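Local structure of SPBc2 prophage-derived uncharacterized protein YomS (Bacillus subtilis, 6I5O) at residues Glu31-Gly36 with Phe97-Glu102; Leu41-Ser46 with Trp89-Ala94; Ser51-Phe56 with Val103-Gly108; Ile12-Ser17 with Gly36-Leu41. The protein is of unknown function but is encoded in the SPBc2 prophage lytic cassette, and it forms a five-chain assembly of beta-rich subunits. All coordinates share one frame; numbering follows the deposited sequence. Where two conformers were deposited one is given.

Interaction 1 (Glu31-Gly36 with Phe97-Glu102)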
loop_
_atom_site.group_PDB
_atom_site.type_symbol
_atom_site.label_atom_id
_atom_site.label_comp_id
_atom_site.label_asym_id
_atom_site.label_seq_id
_atom_site.Cartn_x
_atom_site.Cartn_y
_atom_site.Cartn_z
ATOM N N GLU A 31 -8.110 19.344 21.064
ATOM C CA GLU A 31 -9.253 18.412 20.962
ATOM C C GLU A 31 -8.749 17.069 20.452
ATOM O O GLU A 31 -7.798 17.044 19.631
ATOM C CB GLU A 31 -10.335 18.962 20.044
ATOM C CG GLU A 31 -10.829 20.287 20.505
ATOM C CD GLU A 31 -11.479 20.179 21.873
ATOM O OE1 GLU A 31 -12.258 19.248 22.112
ATOM O OE2 GLU A 31 -11.213 21.033 22.728
ATOM N N GLU A 32 -9.334 16.013 20.974
ATOM C CA GLU A 32 -8.941 14.646 20.570
ATOM C C GLU A 32 -9.922 14.137 19.538
ATOM O O GLU A 32 -11.159 14.329 19.662
ATOM C CB GLU A 32 -9.010 13.702 21.773
ATOM C CG GLU A 32 -7.982 14.032 22.838
ATOM C CD GLU A 32 -8.074 13.125 24.051
ATOM O OE1 GLU A 32 -9.159 12.843 24.490
ATOM O OE2 GLU A 32 -7.082 12.734 24.539
ATOM N N PHE A 33 -9.406 13.465 18.523
ATOM C CA PHE A 33 -10.253 12.907 17.449
ATOM C C PHE A 33 -10.478 11.432 17.744
ATOM O O PHE A 33 -9.490 10.703 17.869
ATOM C CB PHE A 33 -9.627 13.099 16.089
ATOM C CG PHE A 33 -10.475 12.555 14.985
ATOM C CD1 PHE A 33 -11.630 13.205 14.628
ATOM C CD2 PHE A 33 -10.127 11.391 14.293
ATOM C CE1 PHE A 33 -12.445 12.704 13.615
ATOM C CE2 PHE A 33 -10.957 10.922 13.272
ATOM C CZ PHE A 33 -12.135 11.568 12.985
ATOM N N VAL A 34 -11.730 11.054 17.816
ATOM C CA VAL A 34 -12.146 9.641 17.897
ATOM C C VAL A 34 -12.094 9.062 16.496
ATOM O O VAL A 34 -12.853 9.496 15.606
ATOM C CB VAL A 34 -13.518 9.499 18.524
ATOM C CG1 VAL A 34 -14.041 8.067 18.497
ATOM C CG2 VAL A 34 -13.501 10.059 19.939
ATOM N N VAL A 35 -11.210 8.086 16.273
ATOM C CA VAL A 35 -10.945 7.567 14.918
ATOM C C VAL A 35 -12.193 6.969 14.301
ATOM O O VAL A 35 -12.390 7.144 13.093
ATOM C CB VAL A 35 -9.768 6.594 15.022
ATOM C CG1 VAL A 35 -9.612 5.867 13.674
ATOM C CG2 VAL A 35 -8.474 7.329 15.383
ATOM N N GLY A 36 -13.001 6.237 15.063
ATOM C CA GLY A 36 -14.228 5.680 14.506
ATOM C C GLY A 36 -13.938 4.741 13.339
ATOM O O GLY A 36 -13.163 3.781 13.570
ATOM N N PHE A 97 -7.631 4.263 18.876
ATOM C CA PHE A 97 -8.877 4.806 19.420
ATOM C C PHE A 97 -8.983 6.323 19.166
ATOM O O PHE A 97 -9.961 6.795 18.589
ATOM C CB PHE A 97 -8.945 4.514 20.900
ATOM C CG PHE A 97 -10.104 5.202 21.581
ATOM C CD1 PHE A 97 -11.398 4.931 21.189
ATOM C CD2 PHE A 97 -9.871 6.059 22.658
ATOM C CE1 PHE A 97 -12.454 5.594 21.837
ATOM C CE2 PHE A 97 -10.933 6.607 23.361
ATOM C CZ PHE A 97 -12.200 6.420 22.894
ATOM N N LYS A 98 -7.946 7.058 19.547
ATOM C CA LYS A 98 -7.945 8.536 19.446
ATOM C C LYS A 98 -6.591 8.999 18.956
ATOM O O LYS A 98 -5.584 8.321 19.146
ATOM C CB LYS A 98 -8.175 9.195 20.791
ATOM C CG LYS A 98 -9.629 9.341 21.195
ATOM C CD LYS A 98 -9.741 9.926 22.581
ATOM C CE LYS A 98 -11.103 10.517 22.856
ATOM N NZ LYS A 98 -11.150 11.103 24.213
ATOM N N VAL A 99 -6.608 10.188 18.355
ATOM C CA VAL A 99 -5.339 10.900 18.070
ATOM C C VAL A 99 -5.431 12.313 18.643
ATOM O O VAL A 99 -6.543 12.876 18.759
ATOM C CB VAL A 99 -5.003 10.878 16.563
ATOM C CG1 VAL A 99 -4.679 9.480 16.078
ATOM C CG2 VAL A 99 -6.084 11.480 15.731
ATOM N N MET A 100 -4.276 12.849 18.949
ATOM C CA MET A 100 -4.108 14.145 19.620
ATOM C C MET A 100 -2.842 14.800 19.089
ATOM O O MET A 100 -1.851 14.118 18.863
ATOM C CB MET A 100 -4.010 13.926 21.133
ATOM C CG MET A 100 -3.545 15.179 21.847
ATOM S SD MET A 100 -2.985 14.889 23.543
ATOM C CE MET A 100 -4.568 14.498 24.191
ATOM N N PHE A 101 -2.891 16.110 18.881
ATOM C CA PHE A 101 -1.733 16.902 18.392
ATOM C C PHE A 101 -1.480 17.995 19.400
ATOM O O PHE A 101 -2.232 19.001 19.364
ATOM C CB PHE A 101 -2.041 17.450 17.002
ATOM C CG PHE A 101 -2.035 16.330 16.018
ATOM C CD1 PHE A 101 -3.148 15.500 15.854
ATOM C CD2 PHE A 101 -0.847 15.959 15.388
ATOM C CE1 PHE A 101 -3.059 14.338 15.112
ATOM C CE2 PHE A 101 -0.780 14.825 14.617
ATOM C CZ PHE A 101 -1.869 14.013 14.496
ATOM N N GLU A 102 -0.532 17.790 20.284
ATOM C CA GLU A 102 -0.304 18.677 21.434
ATOM C C GLU A 102 0.560 19.863 20.998
ATOM O O GLU A 102 1.654 19.655 20.431
ATOM C CB GLU A 102 0.427 17.929 22.534
ATOM C CG GLU A 102 0.717 18.816 23.748
ATOM C CD GLU A 102 1.256 18.082 24.936
ATOM O OE1 GLU A 102 1.343 16.824 24.889
ATOM O OE2 GLU A 102 1.391 18.734 25.986
HETATM O O HOH W 1 -5.172 17.773 19.641
HETATM O O HOH W 2 -12.178 5.195 17.619
#

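Interaction 2 (Leu41-Ser46 with Trp89-Ala94)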
loop_
_atom_site.group_PDB
_atom_site.type_symbol
_atom_site.label_atom_id
_atom_site.label_comp_id
_atom_site.label_asym_id
_atom_site.label_seq_id
_atom_site.Cartn_x
_atom_site.Cartn_y
_atom_site.Cartn_z
ATOM N N LEU A 41 -5.230 9.830 8.278
ATOM C CA LEU A 41 -5.334 11.251 8.665
ATOM C C LEU A 41 -4.218 12.034 8.017
ATOM O O LEU A 41 -3.078 11.599 8.031
ATOM C CB LEU A 41 -5.167 11.329 10.178
ATOM C CG LEU A 41 -4.964 12.692 10.819
ATOM C CD1 LEU A 41 -6.140 13.600 10.690
ATOM C CD2 LEU A 41 -4.624 12.535 12.282
ATOM N N THR A 42 -4.581 13.214 7.540
ATOM C CA THR A 42 -3.582 14.209 7.126
ATOM C C THR A 42 -3.816 15.457 7.960
ATOM O O THR A 42 -4.910 16.034 7.898
ATOM C CB THR A 42 -3.697 14.525 5.635
ATOM O OG1 THR A 42 -3.476 13.323 4.882
ATOM C CG2 THR A 42 -2.668 15.552 5.196
ATOM N N VAL A 43 -2.808 15.869 8.701
ATOM C CA VAL A 43 -2.858 17.079 9.566
ATOM C C VAL A 43 -2.131 18.214 8.871
ATOM O O VAL A 43 -1.023 18.016 8.370
ATOM C CB VAL A 43 -2.175 16.783 10.912
ATOM C CG1 VAL A 43 -2.148 18.005 11.790
ATOM C CG2 VAL A 43 -2.916 15.696 11.634
ATOM N N LYS A 44 -2.750 19.395 8.879
ATOM C CA LYS A 44 -2.116 20.631 8.400
ATOM C C LYS A 44 -1.785 21.480 9.623
ATOM O O LYS A 44 -2.693 21.807 10.448
ATOM C CB LYS A 44 -3.039 21.388 7.460
ATOM C CG LYS A 44 -2.506 22.728 7.024
ATOM C CD LYS A 44 -1.266 22.653 6.155
ATOM C CE LYS A 44 -0.528 23.971 5.962
ATOM N NZ LYS A 44 -1.356 24.956 5.259
ATOM N N ILE A 45 -0.530 21.879 9.713
ATOM C CA ILE A 45 -0.073 22.833 10.760
ATOM C C ILE A 45 0.066 24.185 10.063
ATOM O O ILE A 45 0.825 24.299 9.083
ATOM C CB ILE A 45 1.237 22.347 11.394
ATOM C CG1 ILE A 45 0.988 21.021 12.108
ATOM C CG2 ILE A 45 1.791 23.365 12.366
ATOM C CD1 ILE A 45 2.217 20.245 12.382
ATOM N N SER A 46 -0.675 25.180 10.548
ATOM C CA SER A 46 -0.785 26.497 9.885
ATOM C C SER A 46 -0.817 27.613 10.941
ATOM O O SER A 46 -0.575 27.365 12.139
ATOM C CB SER A 46 -2.024 26.524 8.993
ATOM O OG SER A 46 -3.195 26.521 9.823
ATOM N N TRP A 89 1.173 16.394 7.521
ATOM C CA TRP A 89 1.701 15.115 8.031
ATOM C C TRP A 89 0.628 14.052 7.868
ATOM O O TRP A 89 -0.535 14.251 8.282
ATOM C CB TRP A 89 2.075 15.248 9.498
ATOM C CG TRP A 89 3.282 16.066 9.737
ATOM C CD1 TRP A 89 3.336 17.424 9.895
ATOM C CD2 TRP A 89 4.627 15.600 9.851
ATOM N NE1 TRP A 89 4.636 17.821 10.064
ATOM C CE2 TRP A 89 5.441 16.716 10.037
ATOM C CE3 TRP A 89 5.222 14.324 9.798
ATOM C CZ2 TRP A 89 6.818 16.621 10.224
ATOM C CZ3 TRP A 89 6.583 14.223 9.950
ATOM C CH2 TRP A 89 7.361 15.360 10.203
ATOM N N ASP A 90 1.025 12.910 7.324
ATOM C CA ASP A 90 0.134 11.766 7.041
ATOM C C ASP A 90 0.324 10.662 8.080
ATOM O O ASP A 90 1.472 10.327 8.412
ATOM C CB ASP A 90 0.431 11.177 5.683
ATOM C CG ASP A 90 -0.077 11.935 4.512
ATOM O OD1 ASP A 90 -0.926 12.855 4.706
ATOM O OD2 ASP A 90 0.495 11.664 3.419
ATOM N N PHE A 91 -0.794 10.110 8.518
ATOM C CA PHE A 91 -0.784 9.066 9.565
ATOM C C PHE A 91 -1.718 7.948 9.189
ATOM O O PHE A 91 -2.793 8.172 8.650
ATOM C CB PHE A 91 -1.249 9.611 10.914
ATOM C CG PHE A 91 -0.451 10.770 11.425
ATOM C CD1 PHE A 91 -0.726 12.066 11.045
ATOM C CD2 PHE A 91 0.656 10.533 12.231
ATOM C CE1 PHE A 91 0.041 13.106 11.500
ATOM C CE2 PHE A 91 1.427 11.581 12.699
ATOM C CZ PHE A 91 1.122 12.856 12.312
ATOM N N ASP A 92 -1.291 6.734 9.508
ATOM C CA ASP A 92 -2.148 5.533 9.450
ATOM C C ASP A 92 -2.752 5.340 10.836
ATOM O O ASP A 92 -2.008 5.091 11.798
ATOM C CB ASP A 92 -1.367 4.310 9.006
ATOM C CG ASP A 92 -2.163 3.014 9.050
ATOM O OD1 ASP A 92 -3.406 2.970 9.357
ATOM O OD2 ASP A 92 -1.522 1.971 8.750
ATOM N N ILE A 93 -4.057 5.557 10.929
ATOM C CA ILE A 93 -4.739 5.627 12.241
ATOM C C ILE A 93 -5.780 4.535 12.421
ATOM O O ILE A 93 -6.478 4.540 13.439
ATOM C CB ILE A 93 -5.389 7.012 12.414
ATOM C CG1 ILE A 93 -6.533 7.254 11.406
ATOM C CG2 ILE A 93 -4.358 8.127 12.408
ATOM C CD1 ILE A 93 -7.404 8.426 11.705
ATOM N N ALA A 94 -5.890 3.586 11.508
ATOM C CA ALA A 94 -7.040 2.689 11.483
ATOM C C ALA A 94 -7.210 1.907 12.772
ATOM O O ALA A 94 -8.351 1.593 13.125
ATOM C CB ALA A 94 -6.966 1.736 10.323
#

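Interaction 3 (Ser51-Phe56 with Val103-Gly108)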
loop_
_atom_site.group_PDB
_atom_site.type_symbol
_atom_site.label_atom_id
_atom_site.label_comp_id
_atom_site.label_asym_id
_atom_site.label_seq_id
_atom_site.Cartn_x
_atom_site.Cartn_y
_atom_site.Cartn_z
ATOM N N SER A 51 7.321 30.709 16.283
ATOM C CA SER A 51 7.932 29.428 16.728
ATOM C C SER A 51 6.855 28.551 17.331
ATOM O O SER A 51 5.875 29.066 17.785
ATOM C CB SER A 51 9.134 29.580 17.614
ATOM O OG SER A 51 8.767 30.216 18.784
ATOM N N ARG A 52 7.044 27.243 17.273
ATOM C CA ARG A 52 6.071 26.303 17.860
ATOM C C ARG A 52 6.701 24.932 17.939
ATOM O O ARG A 52 7.671 24.646 17.204
ATOM C CB ARG A 52 4.749 26.271 17.079
ATOM C CG ARG A 52 4.748 25.446 15.787
ATOM C CD ARG A 52 5.832 25.874 14.801
ATOM N NE ARG A 52 5.702 27.239 14.321
ATOM C CZ ARG A 52 6.604 27.855 13.596
ATOM N NH1 ARG A 52 6.383 29.097 13.189
ATOM N NH2 ARG A 52 7.767 27.275 13.314
ATOM N N GLU A 53 6.114 24.093 18.761
ATOM C CA GLU A 53 6.493 22.662 18.806
ATOM C C GLU A 53 5.196 21.894 18.962
ATOM O O GLU A 53 4.446 22.121 19.906
ATOM C CB GLU A 53 7.432 22.386 19.971
ATOM C CG GLU A 53 7.820 20.961 20.131
ATOM C CD GLU A 53 8.738 20.721 21.333
ATOM O OE1 GLU A 53 9.175 21.696 21.996
ATOM O OE2 GLU A 53 8.944 19.536 21.691
ATOM N N ILE A 54 4.955 20.976 18.009
ATOM C CA ILE A 54 3.745 20.126 17.987
ATOM C C ILE A 54 4.230 18.691 18.184
ATOM O O ILE A 54 5.117 18.278 17.436
ATOM C CB ILE A 54 2.986 20.261 16.652
ATOM C CG1 ILE A 54 2.773 21.715 16.235
ATOM C CG2 ILE A 54 1.713 19.458 16.694
ATOM C CD1 ILE A 54 1.938 22.532 17.203
ATOM N N LYS A 55 3.652 17.986 19.159
ATOM C CA LYS A 55 3.947 16.537 19.308
ATOM C C LYS A 55 2.717 15.741 18.945
ATOM O O LYS A 55 1.579 16.105 19.234
ATOM C CB LYS A 55 4.339 16.217 20.749
ATOM C CG LYS A 55 5.763 16.668 21.056
ATOM C CD LYS A 55 6.201 16.202 22.409
ATOM C CE LYS A 55 7.687 15.908 22.507
ATOM N NZ LYS A 55 8.300 16.994 23.269
ATOM N N PHE A 56 2.952 14.635 18.219
ATOM C CA PHE A 56 1.897 13.813 17.624
ATOM C C PHE A 56 1.648 12.614 18.519
ATOM O O PHE A 56 2.632 11.941 18.893
ATOM C CB PHE A 56 2.329 13.331 16.251
ATOM C CG PHE A 56 2.944 14.336 15.309
ATOM C CD1 PHE A 56 2.660 15.688 15.394
ATOM C CD2 PHE A 56 3.793 13.911 14.306
ATOM C CE1 PHE A 56 3.219 16.565 14.478
ATOM C CE2 PHE A 56 4.372 14.795 13.398
ATOM C CZ PHE A 56 4.089 16.124 13.510
ATOM N N VAL A 103 0.093 21.086 21.310
ATOM C CA VAL A 103 0.952 22.282 21.210
ATOM C C VAL A 103 1.763 22.313 22.496
ATOM O O VAL A 103 1.194 22.669 23.559
ATOM C CB VAL A 103 0.117 23.551 20.983
ATOM C CG1 VAL A 103 0.984 24.789 21.025
ATOM C CG2 VAL A 103 -0.679 23.463 19.698
ATOM N N VAL A 104 3.022 21.918 22.406
ATOM C CA VAL A 104 3.933 21.897 23.572
ATOM C C VAL A 104 4.376 23.331 23.873
ATOM O O VAL A 104 4.530 23.712 25.065
ATOM C CB VAL A 104 5.135 20.993 23.273
ATOM C CG1 VAL A 104 6.204 21.070 24.349
ATOM C CG2 VAL A 104 4.665 19.577 23.118
ATOM N N SER A 105 4.603 24.124 22.828
ATOM C CA SER A 105 5.057 25.506 22.945
ATOM C C SER A 105 4.631 26.257 21.703
ATOM O O SER A 105 4.494 25.636 20.637
ATOM C CB SER A 105 6.552 25.597 23.176
ATOM O OG SER A 105 7.262 25.123 22.076
ATOM N N VAL A 106 4.449 27.560 21.825
ATOM C CA VAL A 106 4.105 28.398 20.662
ATOM C C VAL A 106 4.379 29.851 21.041
ATOM O O VAL A 106 4.104 30.252 22.171
ATOM C CB VAL A 106 2.632 28.215 20.217
ATOM C CG1 VAL A 106 1.631 28.533 21.346
ATOM C CG2 VAL A 106 2.350 29.041 18.965
ATOM N N THR A 107 4.950 30.569 20.110
ATOM C CA THR A 107 5.023 32.048 20.150
ATOM C C THR A 107 4.209 32.562 18.958
ATOM O O THR A 107 4.636 32.365 17.826
ATOM C CB THR A 107 6.470 32.524 20.127
ATOM O OG1 THR A 107 7.153 31.935 21.257
ATOM C CG2 THR A 107 6.528 34.017 20.259
ATOM N N GLY A 108 3.012 33.055 19.196
ATOM C CA GLY A 108 2.112 33.453 18.116
ATOM C C GLY A 108 0.937 32.526 18.072
ATOM O O GLY A 108 0.544 32.017 19.098
HETATM O O HOH W 3 7.709 29.384 21.682
#

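Interaction 4 (Ile12-Ser17 with Gly36-Leu41)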
loop_
_atom_site.group_PDB
_atom_site.type_symbol
_atom_site.label_atom_id
_atom_site.label_comp_id
_atom_site.label_asym_id
_atom_site.label_seq_id
_atom_site.Cartn_x
_atom_site.Cartn_y
_atom_site.Cartn_z
ATOM N N ILE A 12 -16.039 5.110 -3.250
ATOM C CA ILE A 12 -15.368 6.341 -2.803
ATOM C C ILE A 12 -15.264 6.279 -1.279
ATOM O O ILE A 12 -16.057 5.604 -0.618
ATOM C CB ILE A 12 -16.180 7.576 -3.237
ATOM C CG1 ILE A 12 -17.561 7.630 -2.578
ATOM C CG2 ILE A 12 -16.283 7.621 -4.760
ATOM C CD1 ILE A 12 -18.301 8.956 -2.791
ATOM N N PRO A 13 -14.255 6.953 -0.727
ATOM C CA PRO A 13 -14.105 6.972 0.730
ATOM C C PRO A 13 -15.110 7.907 1.363
ATOM O O PRO A 13 -15.597 8.856 0.746
ATOM C CB PRO A 13 -12.710 7.550 0.934
ATOM C CG PRO A 13 -12.496 8.409 -0.285
ATOM C CD PRO A 13 -13.184 7.707 -1.397
ATOM N N ASP A 14 -15.318 7.684 2.657
ATOM C CA ASP A 14 -15.864 8.709 3.576
ATOM C C ASP A 14 -14.731 9.644 3.939
ATOM O O ASP A 14 -13.649 9.147 4.184
ATOM C CB ASP A 14 -16.511 8.040 4.788
ATOM C CG ASP A 14 -17.334 9.011 5.613
ATOM O OD1 ASP A 14 -17.973 9.906 5.026
ATOM O OD2 ASP A 14 -17.337 8.850 6.858
ATOM N N LYS A 15 -15.026 10.928 4.096
ATOM C CA LYS A 15 -14.034 11.879 4.621
ATOM C C LYS A 15 -14.736 12.839 5.566
ATOM O O LYS A 15 -15.941 13.151 5.362
ATOM C CB LYS A 15 -13.372 12.707 3.520
ATOM C CG LYS A 15 -12.648 11.865 2.468
ATOM C CD LYS A 15 -11.905 12.767 1.476
ATOM C CE LYS A 15 -11.156 12.040 0.405
ATOM N NZ LYS A 15 -10.478 13.000 -0.500
ATOM N N THR A 16 -13.995 13.327 6.531
ATOM C CA THR A 16 -14.458 14.506 7.315
ATOM C C THR A 16 -13.238 15.308 7.716
ATOM O O THR A 16 -12.099 14.914 7.569
ATOM C CB THR A 16 -15.389 14.067 8.456
ATOM O OG1 THR A 16 -16.119 15.268 8.815
ATOM C CG2 THR A 16 -14.630 13.462 9.600
ATOM N N SER A 17 -13.526 16.500 8.245
ATOM C CA SER A 17 -12.520 17.457 8.738
ATOM C C SER A 17 -12.625 17.523 10.256
ATOM O O SER A 17 -13.681 17.190 10.818
ATOM C CB SER A 17 -12.718 18.801 8.108
ATOM O OG SER A 17 -12.592 18.720 6.696
ATOM N N GLY A 36 -13.001 6.237 15.063
ATOM C CA GLY A 36 -14.228 5.680 14.506
ATOM C C GLY A 36 -13.938 4.741 13.339
ATOM O O GLY A 36 -13.163 3.781 13.570
ATOM N N HIS A 37 -14.547 4.994 12.191
ATOM C CA HIS A 37 -14.364 4.105 11.039
ATOM C C HIS A 37 -13.253 4.553 10.123
ATOM O O HIS A 37 -13.107 3.947 9.044
ATOM C CB HIS A 37 -15.689 3.875 10.331
ATOM C CG HIS A 37 -16.292 5.070 9.690
ATOM N ND1 HIS A 37 -17.645 5.287 9.770
ATOM C CD2 HIS A 37 -15.746 6.037 8.907
ATOM C CE1 HIS A 37 -17.940 6.347 9.034
ATOM N NE2 HIS A 37 -16.777 6.854 8.528
ATOM N N PHE A 38 -12.466 5.565 10.433
ATOM C CA PHE A 38 -11.483 6.113 9.496
ATOM C C PHE A 38 -10.196 5.298 9.525
ATOM O O PHE A 38 -9.903 4.520 10.446
ATOM C CB PHE A 38 -11.265 7.594 9.800
ATOM C CG PHE A 38 -12.483 8.413 9.458
ATOM C CD1 PHE A 38 -12.812 8.695 8.143
ATOM C CD2 PHE A 38 -13.334 8.894 10.442
ATOM C CE1 PHE A 38 -13.980 9.364 7.839
ATOM C CE2 PHE A 38 -14.516 9.555 10.132
ATOM C CZ PHE A 38 -14.798 9.863 8.825
ATOM N N ARG A 39 -9.440 5.444 8.437
ATOM C CA ARG A 39 -8.162 4.712 8.268
ATOM C C ARG A 39 -6.951 5.625 8.246
ATOM O O ARG A 39 -5.881 5.194 8.680
ATOM C CB ARG A 39 -8.137 3.912 6.959
ATOM C CG ARG A 39 -9.203 2.831 6.789
ATOM C CD ARG A 39 -9.114 2.309 5.331
ATOM N NE ARG A 39 -10.110 1.343 4.921
ATOM C CZ ARG A 39 -9.952 0.035 5.061
ATOM N NH1 ARG A 39 -8.936 -0.415 5.749
ATOM N NH2 ARG A 39 -10.817 -0.827 4.570
ATOM N N GLU A 40 -7.074 6.805 7.662
ATOM C CA GLU A 40 -5.921 7.689 7.413
ATOM C C GLU A 40 -6.268 9.103 7.891
ATOM O O GLU A 40 -7.411 9.505 7.833
ATOM C CB GLU A 40 -5.573 7.730 5.903
ATOM C CG GLU A 40 -5.253 6.377 5.287
ATOM C CD GLU A 40 -5.074 6.423 3.775
ATOM O OE1 GLU A 40 -5.954 7.033 2.994
ATOM O OE2 GLU A 40 -4.100 5.728 3.383
ATOM N N LEU A 41 -5.230 9.830 8.278
ATOM C CA LEU A 41 -5.334 11.251 8.665
ATOM C C LEU A 41 -4.218 12.034 8.017
ATOM O O LEU A 41 -3.078 11.599 8.031
ATOM C CB LEU A 41 -5.167 11.329 10.178
ATOM C CG LEU A 41 -4.964 12.692 10.819
ATOM C CD1 LEU A 41 -6.140 13.600 10.690
ATOM C CD2 LEU A 41 -4.624 12.535 12.282
#

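Interaction 1 (Glu31-Gly36 with Phe97-Glu102)
F33 and V99 exchange two backbone hydrogen bonds, F33 N to V99 O at 2.9 Å and V99 N to F33 O at 3.0 Å, which defines them as an antiparallel hydrogen-bonded pair. V35 N extends the ladder to F97 O at 2.9 Å, and V34 with K98 forms the non-hydrogen-bonded pair in between. A salt bridge lies on the V34-K98 face, with K98 NZ 2.7 Å from E32 OE1. The ammonium approaches from above the carboxylate plane, 38° out of it. K98 reaches this point because its CG stands anti to the carbonyl carbon (chi1 -84°) and the chain beyond is extended, crossing V34 obliquely with CE 3.8 Å from V34 CG2. In the conformer given, CE of M100 lies near the other carboxylate oxygen of E32. On the opposite face, V99 CG2 meets F33 CB at 3.9 Å, near the plane of the phenyl ring and at its edge, while the ring itself leads away toward F18 and F38. Two waters continue the strand pairing at its ends: one accepts from F101 N and lies 2.7 Å from E31 O, the other accepts from G36 N and donates to F97 O. The short strand 33-34 thus borders one edge of strand 98-107, whose K98 and M100 are hydrogen-bonded through their backbones to V59 and Y57 of strand 51-59.

Interaction 2 (Leu41-Ser46 with Trp89-Ala94)
T42 and D90 project together from a non-hydrogen-bonded pair, and T42 OG1 donates to D90 OD1 at 2.6 Å. The hydroxyl is placed by chi1 of -61°, which sets OG1 anti to the carbonyl carbon and leaves CG2 anti to the backbone N. D90 has a matching first torsion (-77°), and its OD1 is met from above the carboxylate plane, 37° out of it. On the other face, W89 and F91 both hold CG anti to the carbonyl carbon, beside the backbone N, and from there each ring meets aliphatic groups of strand 40-46. L41 runs alongside F91, with L41 CD2 4.1 Å from F91 CD1. V43 reaches the next atom of the same ring edge, its CG2 3.9 Å from F91 CE1. I45 places CD1 3.9 Å from W89 CD1, while the indole NE1 is hydrogen-bonded to E87 OE1. Beyond the strand end, I93 brings CD1 to 4.0 Å from L41 CB. The chemistry is therefore divided between the faces. Leucine, valine and isoleucine pack against aromatic rings on one, as in the core of a beta fold. On the other, D90 has two partners, since OD2 also forms a salt bridge with K73; this pairing would be expected to favour the charged carboxylate, with the T42 hydroxyl fixing its orientation.

Interaction 3 (Ser51-Phe56 with Val103-Gly108)
E53 faces both V104 and S105 across a classic beta bulge, which shifts the register of this antiparallel strand pair by one residue. Its backbone shows the break: E53 N donates to S105 O at 2.9 Å, whereas E53 O accepts from V104 N, also at 2.9 Å. The E53 side chain leaves with CG anti to the backbone N (chi1 178°) and runs extended past V104, whose CG1 lies 3.8 Å from E53 OE1. K55 meets the same valine on its other branch, CG approaching V104 CG2 to 3.7 Å. V104 is thus spanned by two long chains whose ends join in a salt bridge, K55 NZ to E53 OE2 at 3.1 Å. On the reverse face I54 and V103 run alongside each other, their tips, CD1 and CG2, 3.7 Å apart. R52 starts on that face beside V106, but bends at chi2 and chi3 and turns its guanidinium away to L83 O and S49. At the far end of the pair, T107 N donates to S51 O, and a water lies between the two hydroxyls, 2.6 Å from T107 OG1 and 3.2 Å from S51 OG.

Interaction 4 (Ile12-Ser17 with Gly36-Leu41)
F38, D14 and T16 contribute most of the buried surface, and H37 adds the one hydrogen bond between the segments. H37 NE2 donates to D14 OD2 at 2.7 Å with an N-H...O angle of 152°. The carboxylate oxygen lies in the imidazole plane, at the ring edge, and accepts the hydrogen bond through its anti lone pair, away from OD1; the two planes are turned 59° from each other. D14 makes this reach with CG anti to its backbone N, while the imidazole of H37 stands between its backbone N and carbonyl carbon. That torsion also lays H37 over the phenyl ring of the next residue: CD2 sits 3.7 Å above the F38 plane, over its centre. The F38 ring in turn spans the gap to the other segment. Its CZ comes to 3.4 Å from D14 OD2, with the carboxylate and ring planes only 22° apart, and to 3.7 Å from T16 CG2, the threonine crossing at about a right angle. OD2 is thus approached by the imidazole N-H and by CZ of the phenyl ring. The two segments are not paired as strands, their nearest CA atoms (D14 and F38) being 7.8 Å apart. Strand 110-117 lies between them, hydrogen-bonded to T16 through V116 and to R39 and E40 through V117, while I12 and P13 extend the sheet into the second subunit by a parallel ladder.

Overall arrangement
All four contacts belong to one antiparallel sheet. Interactions 1 and 3 share strand 98-107, and their centres are about 17 Å apart; interactions 2 and 4 share strand 40-46 and residue L41, with centres about 11 Å apart. Along the chain, interaction 4 closes before interactions 2 and 3 open, whereas interaction 1 alternates with 3 and with 4 and encloses 2. Aromatic packing ties the first three together: F101 meets F91 and F56, and F56 also meets W89. Interactions 3 and 4 lie on opposite sides of the chain centre, about 26 Å between centres, and do not touch. Interactions 1, 2 and 4 all meet neighbouring subunits, while interaction 3 meets none in the assembly.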